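Local coordinates for DUF1425 domain-containing protein (Shewanella loihica, PDB 3O0L) that is of unknown function but folds into a two-sheet beta sandwich, probably as the soluble domain of a bacterial lipoprotein, and assembles as a dimer, at residues G5-M8 against E14-V17; G20-D25 against K52-Q57; A30-A35 against F60-I65. One frame throughout, in Å; residues are numbered along the deposited sequence.

Contact 1 of 3, residues G5-M8 against E14-V17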
loop_
_atom_site.group_PDB
_atom_site.type_symbol
_atom_site.label_atom_id
_atom_site.label_comp_id
_atom_site.label_asym_id
_atom_site.label_seq_id
_atom_site.Cartn_x
_atom_site.Cartn_y
_atom_site.Cartn_z
ATOM N N GLY A 5 -8.985 -11.335 -12.731
ATOM C CA GLY A 5 -8.578 -11.567 -11.370
ATOM C C GLY A 5 -8.950 -10.324 -10.596
ATOM O O GLY A 5 -9.645 -9.446 -11.085
ATOM N N GLY A 6 -8.475 -10.273 -9.373
ATOM C CA GLY A 6 -8.705 -9.159 -8.512
ATOM C C GLY A 6 -7.491 -8.826 -7.711
ATOM O O GLY A 6 -6.587 -9.625 -7.527
ATOM N N ILE A 7 -7.486 -7.588 -7.282
ATOM C CA ILE A 7 -6.520 -7.029 -6.410
ATOM C C ILE A 7 -7.233 -6.267 -5.302
ATOM O O ILE A 7 -8.202 -5.531 -5.574
ATOM C CB ILE A 7 -5.679 -6.000 -7.191
ATOM C CG1 ILE A 7 -4.784 -6.727 -8.198
ATOM C CG2 ILE A 7 -4.862 -5.113 -6.252
ATOM C CD1 ILE A 7 -3.872 -5.783 -8.964
HETATM N N MSE A 8 -6.759 -6.377 -4.079
HETATM C CA MSE A 8 -7.268 -5.524 -3.004
HETATM C C MSE A 8 -6.087 -4.942 -2.245
HETATM O O MSE A 8 -5.150 -5.662 -1.878
HETATM C CB MSE A 8 -8.229 -6.305 -2.064
HETATM C CG MSE A 8 -8.689 -5.495 -0.859
HETATM SE SE MSE A 8 -10.146 -6.370 0.048
HETATM C CE MSE A 8 -9.243 -7.590 1.081
ATOM N N GLU A 14 -1.161 -3.636 2.960
ATOM C CA GLU A 14 -1.360 -4.979 2.549
ATOM C C GLU A 14 -1.949 -5.023 1.155
ATOM O O GLU A 14 -2.922 -4.295 0.862
ATOM C CB GLU A 14 -2.273 -5.699 3.539
ATOM C CG GLU A 14 -2.330 -7.207 3.290
ATOM C CD GLU A 14 -2.946 -8.044 4.428
ATOM O OE1 GLU A 14 -3.116 -7.560 5.563
ATOM O OE2 GLU A 14 -3.236 -9.230 4.164
ATOM N N VAL A 15 -1.416 -5.899 0.302
ATOM C CA VAL A 15 -1.880 -6.035 -1.080
ATOM C C VAL A 15 -2.040 -7.500 -1.379
ATOM O O VAL A 15 -1.099 -8.298 -1.184
ATOM C CB VAL A 15 -0.932 -5.429 -2.126
ATOM C CG1 VAL A 15 -1.493 -5.630 -3.537
ATOM C CG2 VAL A 15 -0.729 -3.923 -1.857
ATOM N N ARG A 16 -3.236 -7.863 -1.808
ATOM C CA ARG A 16 -3.483 -9.207 -2.243
ATOM C C ARG A 16 -3.959 -9.245 -3.674
ATOM O O ARG A 16 -4.686 -8.364 -4.129
ATOM C CB ARG A 16 -4.420 -9.941 -1.315
ATOM C CG ARG A 16 -5.777 -9.471 -1.254
ATOM C CD ARG A 16 -6.646 -10.414 -0.312
ATOM N NE ARG A 16 -6.917 -11.699 -0.935
ATOM C CZ ARG A 16 -7.206 -12.830 -0.276
ATOM N NH1 ARG A 16 -7.285 -12.854 1.051
ATOM N NH2 ARG A 16 -7.421 -13.949 -0.953
ATOM N N VAL A 17 -3.523 -10.294 -4.353
ATOM C CA VAL A 17 -3.814 -10.571 -5.748
ATOM C C VAL A 17 -4.391 -11.975 -5.828
ATOM O O VAL A 17 -3.826 -12.944 -5.250
ATOM C CB VAL A 17 -2.523 -10.489 -6.606
ATOM C CG1 VAL A 17 -2.807 -10.866 -8.081
ATOM C CG2 VAL A 17 -1.883 -9.114 -6.471
HETATM O O HOH W 1 -5.510 -6.024 1.125
#
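Gly6 meets Val17 through its backbone: its O receives a CA-H...O contact from Val17 CA at 3.4 Å. Ile7 and Val17 form a non-hydrogen-bonded antiparallel pair, with CA atoms 4.5 Å apart. Their side chains run side by side on one face of the sheet. In the modelled conformer described here, one of two, Ile7 CG1 lies 4.1 Å from Val17 CG2, and beta-branched residues suit this flat, buried strand surface. Met8, present as selenomethionine, pairs with Arg16 in a hydrogen-bonded pair. Met8 N donates to Arg16 O at 2.9 Å, and Arg16 N returns an equally short bond to Met8 O, nearly straight at 170°. Water 1 gives a hydrogen to that same Met8 O and another to Glu14 O, so two donors grip the Met8 carbonyl. On the opposite face from Ile7, the Met8 chain bends at chi3 (82°) and brings CE to 4.1 Å from Arg16 CD. The aliphatic part of Arg16 thus serves as packing surface, while its NE turns to a salt bridge with Asp18. Gly5 to Met8 also pair with an antiparallel strand of the second subunit, continuing the sheet across the interface. The motif is a beta hairpin, strands 5-10 and 14-19, placed at the edge of a sheet used for dimerisation.

Contact 2 of 3, residues G20-D25 against K52-Q57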
loop_
_atom_site.group_PDB
_atom_site.type_symbol
_atom_site.label_atom_id
_atom_site.label_comp_id
_atom_site.label_asym_id
_atom_site.label_seq_id
_atom_site.Cartn_x
_atom_site.Cartn_y
_atom_site.Cartn_z
ATOM N N GLY A 20 -6.819 -16.435 -11.127
ATOM C CA GLY A 20 -6.881 -17.851 -11.466
ATOM C C GLY A 20 -6.250 -18.630 -10.330
ATOM O O GLY A 20 -6.642 -18.478 -9.166
ATOM N N SER A 21 -5.214 -19.395 -10.655
ATOM C CA SER A 21 -4.561 -20.256 -9.681
ATOM C C SER A 21 -3.535 -19.487 -8.833
ATOM O O SER A 21 -3.094 -19.991 -7.799
ATOM C CB SER A 21 -3.909 -21.446 -10.408
ATOM O OG SER A 21 -2.885 -20.990 -11.282
ATOM N N PHE A 22 -3.191 -18.263 -9.257
ATOM C CA PHE A 22 -2.254 -17.406 -8.568
ATOM C C PHE A 22 -2.882 -16.610 -7.424
ATOM O O PHE A 22 -3.848 -15.855 -7.621
ATOM C CB PHE A 22 -1.633 -16.430 -9.564
ATOM C CG PHE A 22 -0.587 -15.540 -8.965
ATOM C CD1 PHE A 22 0.698 -16.038 -8.729
ATOM C CD2 PHE A 22 -0.862 -14.212 -8.616
ATOM C CE1 PHE A 22 1.694 -15.243 -8.172
ATOM C CE2 PHE A 22 0.151 -13.403 -8.042
ATOM C CZ PHE A 22 1.421 -13.922 -7.823
ATOM N N HIS A 23 -2.312 -16.754 -6.230
ATOM C CA HIS A 23 -2.774 -16.035 -5.041
ATOM C C HIS A 23 -1.552 -15.495 -4.272
ATOM O O HIS A 23 -0.655 -16.261 -3.912
ATOM C CB HIS A 23 -3.613 -16.969 -4.172
ATOM C CG HIS A 23 -4.789 -17.562 -4.887
ATOM N ND1 HIS A 23 -5.991 -16.899 -5.020
ATOM C CD2 HIS A 23 -4.943 -18.752 -5.520
ATOM C CE1 HIS A 23 -6.830 -17.652 -5.712
ATOM N NE2 HIS A 23 -6.220 -18.785 -6.022
ATOM N N SER A 24 -1.461 -14.190 -4.066
ATOM C CA SER A 24 -0.441 -13.656 -3.203
ATOM C C SER A 24 -1.049 -12.680 -2.236
ATOM O O SER A 24 -2.115 -12.167 -2.468
ATOM C CB SER A 24 0.630 -12.943 -4.011
ATOM O OG SER A 24 0.053 -11.921 -4.764
ATOM N N ASP A 25 -0.356 -12.437 -1.139
ATOM C CA ASP A 25 -0.831 -11.567 -0.102
ATOM C C ASP A 25 0.393 -11.100 0.628
ATOM O O ASP A 25 1.018 -11.882 1.340
ATOM C CB ASP A 25 -1.783 -12.352 0.807
ATOM C CG ASP A 25 -2.559 -11.473 1.779
ATOM O OD1 ASP A 25 -2.172 -10.323 2.021
ATOM O OD2 ASP A 25 -3.577 -11.973 2.312
ATOM N N LYS A 52 2.068 -20.374 -0.194
ATOM C CA LYS A 52 3.103 -20.807 -1.154
ATOM C C LYS A 52 4.220 -19.778 -1.179
ATOM O O LYS A 52 3.971 -18.588 -0.953
ATOM C CB LYS A 52 2.520 -21.005 -2.566
ATOM C CG LYS A 52 1.744 -22.326 -2.760
ATOM C CD LYS A 52 0.776 -22.288 -3.969
ATOM C CE LYS A 52 1.491 -22.178 -5.319
ATOM N NZ LYS A 52 2.384 -23.353 -5.600
ATOM N N ASP A 53 5.441 -20.249 -1.443
ATOM C CA ASP A 53 6.598 -19.377 -1.621
ATOM C C ASP A 53 6.315 -18.350 -2.716
ATOM O O ASP A 53 5.648 -18.651 -3.719
ATOM C CB ASP A 53 7.832 -20.170 -2.043
ATOM C CG ASP A 53 8.392 -21.036 -0.934
ATOM O OD1 ASP A 53 7.742 -21.164 0.125
ATOM O OD2 ASP A 53 9.488 -21.596 -1.137
ATOM N N GLN A 54 6.837 -17.156 -2.520
ATOM C CA GLN A 54 6.651 -16.041 -3.442
ATOM C C GLN A 54 8.015 -15.403 -3.702
ATOM O O GLN A 54 8.654 -14.989 -2.750
ATOM C CB GLN A 54 5.689 -15.023 -2.788
ATOM C CG GLN A 54 5.577 -13.616 -3.413
ATOM C CD GLN A 54 5.239 -13.601 -4.915
ATOM O OE1 GLN A 54 5.853 -14.302 -5.712
ATOM N NE2 GLN A 54 4.271 -12.778 -5.295
ATOM N N ARG A 55 8.435 -15.323 -4.971
ATOM C CA ARG A 55 9.601 -14.557 -5.378
ATOM C C ARG A 55 9.205 -13.065 -5.546
ATOM O O ARG A 55 8.145 -12.750 -6.119
ATOM C CB ARG A 55 10.189 -15.118 -6.690
ATOM C CG ARG A 55 10.529 -16.622 -6.665
ATOM C CD ARG A 55 11.636 -16.984 -7.679
ATOM N NE ARG A 55 11.935 -18.427 -7.715
ATOM C CZ ARG A 55 13.028 -18.972 -7.179
ATOM N NH1 ARG A 55 13.934 -18.197 -6.594
ATOM N NH2 ARG A 55 13.232 -20.278 -7.237
ATOM N N LEU A 56 10.027 -12.178 -5.022
ATOM C CA LEU A 56 9.844 -10.762 -5.273
ATOM C C LEU A 56 11.189 -10.041 -5.331
ATOM O O LEU A 56 12.243 -10.642 -5.153
ATOM C CB LEU A 56 8.888 -10.150 -4.247
ATOM C CG LEU A 56 9.140 -10.387 -2.765
ATOM C CD1 LEU A 56 10.228 -9.501 -2.282
ATOM C CD2 LEU A 56 7.845 -10.084 -2.017
ATOM N N GLN A 57 11.135 -8.773 -5.707
ATOM C CA GLN A 57 12.320 -7.921 -5.741
ATOM C C GLN A 57 12.005 -6.656 -5.013
ATOM O O GLN A 57 10.840 -6.215 -4.979
ATOM C CB GLN A 57 12.667 -7.561 -7.167
ATOM C CG GLN A 57 13.006 -8.741 -8.012
ATOM C CD GLN A 57 13.662 -8.257 -9.262
ATOM O OE1 GLN A 57 13.048 -7.531 -10.049
ATOM N NE2 GLN A 57 14.940 -8.574 -9.420
#
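Ser24 and Gln54 are the nearest backbone neighbours, their CA atoms 7.5 Å apart, a spacing too wide for strand pairing and suited to two sheets meeting through side chains. The segments belong to the two sheets of a beta sandwich, consistent with the immunoglobulin-like E-set folds, and they meet near one end of it. Gln54 does the bridging. Its CG extends anti to the backbone N (chi1 166°), and a bend at chi2 then turns the amide towards strand 22-34. NE2 arrives at the edge of the Phe22 ring, near the ring plane, rather than over its face; ring and amide planes stand 58° apart. With no hydrogen bond between the segments, the contact is van der Waals in kind, and slightly tentative because Gln54 was modelled in two conformers. A long, flexible amide suits this partly exposed margin, while Phe22 presents only its ring edge at CZ to Gln54 and also packs on Val17 and Glu108. Ser24 is small enough to leave room for the amide, and its buried hydroxyl is satisfied by Glu108 of strand 101-109, which Gln54 touches as well. Gln54 NE2 is nearly equidistant from Ser24 CB (3.9 Å) and Phe22 CZ (4.0 Å).

Contact 3 of 3, residues A30-A35 against F60-I65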
loop_
_atom_site.group_PDB
_atom_site.type_symbol
_atom_site.label_atom_id
_atom_site.label_comp_id
_atom_site.label_asym_id
_atom_site.label_seq_id
_atom_site.Cartn_x
_atom_site.Cartn_y
_atom_site.Cartn_z
ATOM N N ALA A 30 7.983 0.494 5.647
ATOM C CA ALA A 30 9.339 0.983 5.881
ATOM C C ALA A 30 9.335 2.205 6.777
ATOM O O ALA A 30 8.397 2.972 6.753
ATOM C CB ALA A 30 10.001 1.365 4.551
ATOM N N VAL A 31 10.411 2.376 7.526
ATOM C CA VAL A 31 10.625 3.550 8.362
ATOM C C VAL A 31 12.105 3.910 8.278
ATOM O O VAL A 31 12.917 3.042 7.936
ATOM C CB VAL A 31 10.278 3.231 9.828
ATOM C CG1 VAL A 31 8.820 2.780 9.953
ATOM C CG2 VAL A 31 11.234 2.155 10.390
ATOM N N THR A 32 12.451 5.169 8.564
ATOM C CA THR A 32 13.879 5.563 8.742
ATOM C C THR A 32 14.184 5.678 10.218
ATOM O O THR A 32 13.316 6.118 10.989
ATOM C CB THR A 32 14.248 6.900 8.071
ATOM O OG1 THR A 32 13.372 7.931 8.514
ATOM C CG2 THR A 32 14.139 6.791 6.566
ATOM N N THR A 33 15.367 5.217 10.631
ATOM C CA THR A 33 15.837 5.414 11.989
ATOM C C THR A 33 17.135 6.181 11.853
ATOM O O THR A 33 17.727 6.223 10.783
ATOM C CB THR A 33 16.022 4.078 12.798
ATOM O OG1 THR A 33 17.064 3.293 12.216
ATOM C CG2 THR A 33 14.701 3.228 12.824
ATOM N N GLN A 34 17.563 6.805 12.938
ATOM C CA GLN A 34 18.801 7.559 12.882
ATOM C C GLN A 34 20.002 6.633 12.934
ATOM O O GLN A 34 20.083 5.693 13.719
ATOM C CB GLN A 34 18.886 8.623 13.977
ATOM C CG GLN A 34 18.230 9.927 13.580
ATOM C CD GLN A 34 19.070 10.794 12.643
ATOM O OE1 GLN A 34 20.187 10.449 12.240
ATOM N NE2 GLN A 34 18.515 11.939 12.288
ATOM N N ALA A 35 20.962 6.918 12.085
ATOM C CA ALA A 35 22.209 6.188 12.084
ATOM C C ALA A 35 23.277 7.220 12.493
ATOM O O ALA A 35 22.968 8.420 12.779
ATOM C CB ALA A 35 22.502 5.626 10.712
ATOM N N PHE A 60 15.108 0.306 -2.050
ATOM C CA PHE A 60 14.763 1.580 -1.436
ATOM C C PHE A 60 15.178 2.711 -2.343
ATOM O O PHE A 60 16.163 2.593 -3.075
ATOM C CB PHE A 60 15.505 1.789 -0.114
ATOM C CG PHE A 60 15.087 0.869 1.006
ATOM C CD1 PHE A 60 14.044 1.213 1.853
ATOM C CD2 PHE A 60 15.770 -0.292 1.253
ATOM C CE1 PHE A 60 13.679 0.407 2.871
ATOM C CE2 PHE A 60 15.396 -1.118 2.297
ATOM C CZ PHE A 60 14.356 -0.769 3.111
ATOM N N THR A 61 14.468 3.825 -2.232
ATOM C CA THR A 61 14.877 5.090 -2.836
ATOM C C THR A 61 14.881 6.134 -1.714
ATOM O O THR A 61 14.191 5.982 -0.685
ATOM C CB THR A 61 13.939 5.540 -3.953
ATOM O OG1 THR A 61 12.623 5.601 -3.431
ATOM C CG2 THR A 61 13.915 4.510 -5.110
ATOM N N TRP A 62 15.664 7.179 -1.908
ATOM C CA TRP A 62 15.902 8.155 -0.880
ATOM C C TRP A 62 15.574 9.560 -1.397
ATOM O O TRP A 62 15.828 9.888 -2.560
ATOM C CB TRP A 62 17.365 8.092 -0.519
ATOM C CG TRP A 62 17.740 6.834 0.138
ATOM C CD1 TRP A 62 18.181 5.700 -0.448
ATOM C CD2 TRP A 62 17.674 6.563 1.535
ATOM N NE1 TRP A 62 18.417 4.724 0.498
ATOM C CE2 TRP A 62 18.139 5.243 1.729
ATOM C CE3 TRP A 62 17.329 7.329 2.654
ATOM C CZ2 TRP A 62 18.218 4.658 2.999
ATOM C CZ3 TRP A 62 17.394 6.737 3.914
ATOM C CH2 TRP A 62 17.837 5.422 4.065
ATOM N N TYR A 63 15.053 10.396 -0.502
ATOM C CA TYR A 63 14.659 11.768 -0.819
ATOM C C TYR A 63 15.193 12.755 0.204
ATOM O O TYR A 63 15.356 12.440 1.381
ATOM C CB TYR A 63 13.126 11.879 -0.877
ATOM C CG TYR A 63 12.539 10.874 -1.805
ATOM C CD1 TYR A 63 12.399 11.143 -3.168
ATOM C CD2 TYR A 63 12.185 9.621 -1.345
ATOM C CE1 TYR A 63 11.883 10.187 -4.033
ATOM C CE2 TYR A 63 11.674 8.674 -2.197
ATOM C CZ TYR A 63 11.528 8.952 -3.529
ATOM O OH TYR A 63 11.032 7.970 -4.337
ATOM N N ASP A 64 15.446 13.958 -0.266
ATOM C CA ASP A 64 15.952 15.040 0.571
ATOM C C ASP A 64 14.756 15.868 1.034
ATOM O O ASP A 64 13.611 15.495 0.764
ATOM C CB ASP A 64 16.980 15.895 -0.196
ATOM C CG ASP A 64 16.369 16.751 -1.319
ATOM O OD1 ASP A 64 15.126 16.836 -1.459
ATOM O OD2 ASP A 64 17.171 17.344 -2.073
ATOM N N ILE A 65 15.031 16.964 1.732
ATOM C CA ILE A 65 13.961 17.796 2.323
ATOM C C ILE A 65 13.060 18.424 1.271
ATOM O O ILE A 65 11.891 18.621 1.540
ATOM C CB ILE A 65 14.543 18.881 3.277
ATOM C CG1 ILE A 65 13.460 19.465 4.203
ATOM C CG2 ILE A 65 15.242 19.968 2.486
ATOM C CD1 ILE A 65 12.681 18.417 5.011
#
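Face-to-face packing of the two sheets in a beta sandwich brings Ala30 against Phe60 and Thr32 against Trp62, with strand 22-34 on one side and strand 54-63 on the other. The backbones lie well apart: CA atoms of Ala30 and Phe60 are 9.1 Å from each other, and those of Thr32 and Trp62 are 10.2 Å apart. Large aromatic groups from one sheet span this gap, and small residues receive them on the other. The methyl of Ala30 points to the opposite segment and touches the rim of the Phe60 ring, CB to CE1 4.2 Å, near the ring plane. Alanine suits the place because Phe60 already reaches most of the way. Two residues on, the side chains of Thr32 and Trp62 pass alongside each other, running in opposing directions. The methyl CG2 of Thr32 comes obliquely to the six-membered ring of the indole, 4.2 Å from CZ3. Trp62 CG lies anti to its own carbonyl carbon (chi1 -67°), and although its CB does not point directly across, the length of the indole carries the ring end over to the threonine. A branched threonine can give its methyl to this partly apolar boundary. The other face of strand 54-63 is occupied by Thr61 and Tyr63: Thr61 OG1 donates to Tyr63 OH at 3.0 Å, and the phenol also has a weak bond to Glu103. Within the sandwich, Phe60 is further enclosed by Ala42 of strand 40-48 and by Val90 and Ala92 of strand 87-93. Trp62 also touches Ala42, while Ser94 and Pro95 supply loop neighbours. Ala30 packs on Leu104 of strand 101-109 and on Ser11 of the second subunit.

How the contacts relate
Strand 22-34 connects all three contacts: it neighbours strand 14-19 of contact 1 in the sheet and contributes one segment each to contacts 2 and 3. Contacts 1 and 2 adjoin, their centres 11 Å apart; Val17 O probably accepts a hydrogen bond from Ser24 N, and Val17 CG1 packs 3.9 Å from Phe22 CE2. Glu14 OE2 and Asp25 OD1 approach to 2.6 Å, so one of these carboxyls may be protonated. Contact 3 repeats the sheet-to-sheet crossing of contact 2 about 28 Å away between centres, across the chain's centre. No active site is known; a 1,2-ethanediol, probably from crystallisation, lies about 4 Å from the Arg16 side chain.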